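PDB 4NOF: polymeric immunoglobulin receptor from Mus musculus, which binds polymeric immunoglobulins and carries them across epithelial cells, its cleaved ectodomain staying with them as secretory component. Local coordinates for residues L6-I17 and K104-P113. Residues are numbered along the deposited sequence; the frame is centred on the assembly and turned at random. Where two conformers were deposited one is given.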
# COMPACT_ATOMS: atom_id res chain seq x y z
N LEU A 6 -3.86 12.53 11.01
CA LEU A 6 -3.79 11.36 10.12
C LEU A 6 -5.15 11.15 9.52
O LEU A 6 -6.16 11.54 10.12
CB LEU A 6 -3.43 10.08 10.91
CG LEU A 6 -1.99 9.69 11.25
CD1 LEU A 6 -1.06 9.85 10.06
CD2 LEU A 6 -1.47 10.48 12.42
N PRO A 7 -5.21 10.44 8.38
CA PRO A 7 -6.49 9.97 7.94
C PRO A 7 -7.13 9.01 8.93
O PRO A 7 -6.46 8.44 9.79
CB PRO A 7 -6.15 9.22 6.62
CG PRO A 7 -4.82 9.64 6.22
CD PRO A 7 -4.11 10.03 7.48
N SER A 8 -8.42 8.73 8.77
CA SER A 8 -9.11 7.85 9.65
C SER A 8 -8.53 6.44 9.68
O SER A 8 -8.24 5.86 8.63
CB SER A 8 -10.60 7.81 9.24
OG SER A 8 -11.37 7.36 10.33
N ASP A 9 -8.36 5.91 10.90
CA ASP A 9 -7.94 4.52 11.13
C ASP A 9 -6.70 4.15 10.30
O ASP A 9 -6.75 3.24 9.48
CB ASP A 9 -9.08 3.55 10.81
CG ASP A 9 -10.28 3.71 11.74
OD1 ASP A 9 -10.08 3.86 12.97
OD2 ASP A 9 -11.43 3.66 11.25
N THR A 10 -5.64 4.88 10.52
CA THR A 10 -4.42 4.68 9.76
C THR A 10 -3.55 3.69 10.49
O THR A 10 -3.41 3.82 11.69
CB THR A 10 -3.66 6.01 9.62
OG1 THR A 10 -4.42 6.92 8.83
CG2 THR A 10 -2.33 5.80 8.95
N HIS A 11 -3.01 2.74 9.76
CA HIS A 11 -2.01 1.80 10.27
C HIS A 11 -0.63 2.34 9.97
O HIS A 11 -0.27 2.51 8.81
CB HIS A 11 -2.17 0.42 9.64
CG HIS A 11 -1.38 -0.66 10.32
ND1 HIS A 11 -1.97 -1.75 10.92
CD2 HIS A 11 -0.04 -0.82 10.50
CE1 HIS A 11 -1.03 -2.54 11.44
NE2 HIS A 11 0.15 -1.99 11.20
N VAL A 12 0.17 2.56 11.01
CA VAL A 12 1.51 3.07 10.87
C VAL A 12 2.53 1.93 10.91
O VAL A 12 2.49 1.07 11.79
CB VAL A 12 1.86 4.07 12.01
CG1 VAL A 12 3.27 4.59 11.84
CG2 VAL A 12 0.88 5.24 11.99
N TYR A 13 3.44 1.93 9.93
CA TYR A 13 4.59 1.05 9.86
C TYR A 13 5.87 1.90 9.98
O TYR A 13 6.00 2.92 9.33
CB TYR A 13 4.63 0.34 8.49
CG TYR A 13 3.46 -0.59 8.23
CD1 TYR A 13 2.31 -0.14 7.63
CD2 TYR A 13 3.52 -1.93 8.60
CE1 TYR A 13 1.26 -0.99 7.37
CE2 TYR A 13 2.46 -2.79 8.35
CZ TYR A 13 1.33 -2.31 7.73
OH TYR A 13 0.25 -3.14 7.48
N THR A 14 6.82 1.47 10.81
CA THR A 14 8.04 2.22 11.04
C THR A 14 9.21 1.28 10.71
O THR A 14 9.30 0.17 11.28
CB THR A 14 8.12 2.69 12.52
OG1 THR A 14 7.01 3.53 12.83
CG2 THR A 14 9.39 3.48 12.79
N LYS A 15 10.03 1.67 9.75
CA LYS A 15 11.13 0.85 9.28
C LYS A 15 12.40 1.68 9.07
O LYS A 15 12.35 2.85 8.72
CB LYS A 15 10.77 0.18 7.97
CG LYS A 15 9.65 -0.84 8.04
CD LYS A 15 10.01 -2.10 8.82
CE LYS A 15 8.78 -2.94 9.07
NZ LYS A 15 9.09 -4.20 9.81
N ASP A 16 13.54 1.05 9.28
CA ASP A 16 14.82 1.67 8.91
C ASP A 16 15.05 1.68 7.41
O ASP A 16 14.62 0.80 6.68
CB ASP A 16 15.96 0.89 9.56
CG ASP A 16 16.12 1.18 11.03
OD1 ASP A 16 15.42 2.06 11.59
OD2 ASP A 16 17.01 0.51 11.62
N ILE A 17 15.75 2.70 6.94
CA ILE A 17 16.13 2.79 5.55
C ILE A 17 16.84 1.50 5.10
O ILE A 17 17.59 0.90 5.87
CB ILE A 17 17.00 4.05 5.30
CG1 ILE A 17 17.20 4.28 3.80
CG2 ILE A 17 18.34 3.97 6.01
CD1 ILE A 17 17.63 5.70 3.51
N LYS A 104 -7.98 1.22 2.88
CA LYS A 104 -7.28 1.21 4.15
C LYS A 104 -6.16 2.26 4.08
O LYS A 104 -5.33 2.24 3.15
CB LYS A 104 -6.68 -0.17 4.45
CG LYS A 104 -5.81 -0.26 5.71
CD LYS A 104 -6.61 -0.08 6.98
CE LYS A 104 -5.68 0.07 8.17
NZ LYS A 104 -6.45 0.29 9.43
N ASN A 105 -6.15 3.17 5.05
CA ASN A 105 -5.10 4.15 5.15
C ASN A 105 -3.86 3.56 5.86
O ASN A 105 -3.97 2.96 6.93
CB ASN A 105 -5.61 5.39 5.91
CG ASN A 105 -6.68 6.13 5.15
OD1 ASN A 105 -6.48 6.52 4.00
ND2 ASN A 105 -7.82 6.32 5.78
N VAL A 106 -2.68 3.85 5.30
CA VAL A 106 -1.41 3.36 5.75
C VAL A 106 -0.40 4.51 5.79
O VAL A 106 -0.42 5.40 4.92
CB VAL A 106 -0.89 2.29 4.75
CG1 VAL A 106 0.55 1.90 5.04
CG2 VAL A 106 -1.82 1.07 4.80
N ASP A 107 0.44 4.54 6.82
CA ASP A 107 1.50 5.54 6.92
C ASP A 107 2.81 4.80 7.10
O ASP A 107 2.93 3.95 7.99
CB ASP A 107 1.25 6.47 8.12
CG ASP A 107 2.07 7.72 8.11
OD1 ASP A 107 2.88 8.00 7.20
OD2 ASP A 107 1.86 8.52 9.05
N LEU A 108 3.74 5.04 6.18
CA LEU A 108 5.07 4.47 6.26
C LEU A 108 6.05 5.53 6.77
O LEU A 108 6.23 6.58 6.18
CB LEU A 108 5.51 3.95 4.89
CG LEU A 108 6.86 3.27 4.88
CD1 LEU A 108 6.91 2.11 5.86
CD2 LEU A 108 7.17 2.80 3.46
N GLN A 109 6.65 5.24 7.91
CA GLN A 109 7.72 6.07 8.45
C GLN A 109 9.02 5.34 8.19
O GLN A 109 9.17 4.16 8.57
CB GLN A 109 7.48 6.31 9.95
CG GLN A 109 8.63 7.07 10.61
CD GLN A 109 8.34 7.39 12.08
OE1 GLN A 109 8.61 6.59 12.97
NE2 GLN A 109 7.76 8.56 12.31
N VAL A 110 9.92 5.99 7.48
CA VAL A 110 11.22 5.47 7.16
C VAL A 110 12.26 6.28 7.94
O VAL A 110 12.39 7.49 7.79
CB VAL A 110 11.53 5.52 5.65
CG1 VAL A 110 12.91 4.91 5.38
CG2 VAL A 110 10.46 4.80 4.84
N LEU A 111 13.02 5.60 8.75
CA LEU A 111 14.05 6.27 9.56
C LEU A 111 15.36 6.27 8.78
O LEU A 111 15.86 5.22 8.38
CB LEU A 111 14.20 5.57 10.89
CG LEU A 111 13.13 5.87 11.95
CD1 LEU A 111 11.81 5.20 11.70
CD2 LEU A 111 13.67 5.44 13.31
N ALA A 112 15.88 7.45 8.56
CA ALA A 112 17.01 7.65 7.66
C ALA A 112 18.08 8.51 8.32
O ALA A 112 17.78 9.25 9.22
CB ALA A 112 16.49 8.30 6.41
N PRO A 113 19.34 8.41 7.86
CA PRO A 113 20.47 9.09 8.50
C PRO A 113 20.36 10.59 8.60
O PRO A 113 19.86 11.26 7.68
CB PRO A 113 21.67 8.73 7.62
CG PRO A 113 21.26 7.55 6.81
CD PRO A 113 19.77 7.52 6.76
O HOH W 1 -8.30 3.21 6.99
O HOH W 2 -4.87 -0.16 11.68
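N105 turns its carboxamide under the bend at 7-10, where ND2 donates to S8 O at 2.9 Å. The bond is nearly straight (164° at the hydrogen), runs in the plane of the amide and meets a lone pair of the carbonyl, while P7 CB rests 3.5 Å from N105 CG. With an alanine at this position S8 O would probably lose this donor and P7 its amide neighbour, leaving the bend less firmly fixed. T10 OG1 holds the same bend from within, donating to P7 O at 2.7 Å from above the carbonyl plane. K104 reaches D9 O with NZ at 3.0 Å, also from above the carbonyl plane; its chain bends about CB-CG (chi2 68°), and CE passes H11 CB. Water 1 links D9 O to N105 N.

Beyond the bend, strand 11-16 runs parallel to 104-111, the pairing of the A' and G strands at the edge of a V-set immunoglobulin sheet. Seven backbone bonds, from H11 N to N105 O through I17 N to L111 O, join them. On the face turned to strand 21-26, the Y13 ring presents its CD1 edge to V106 CG1 at 3.7 Å, H11 CD2 lies over one ring face toward the rim, and Y13 OH bonds to E24 N. On the other face, T14 and Q109 lie side by side, with a weak 3.5 Å bond from T14 OG1 to Q109 OE1.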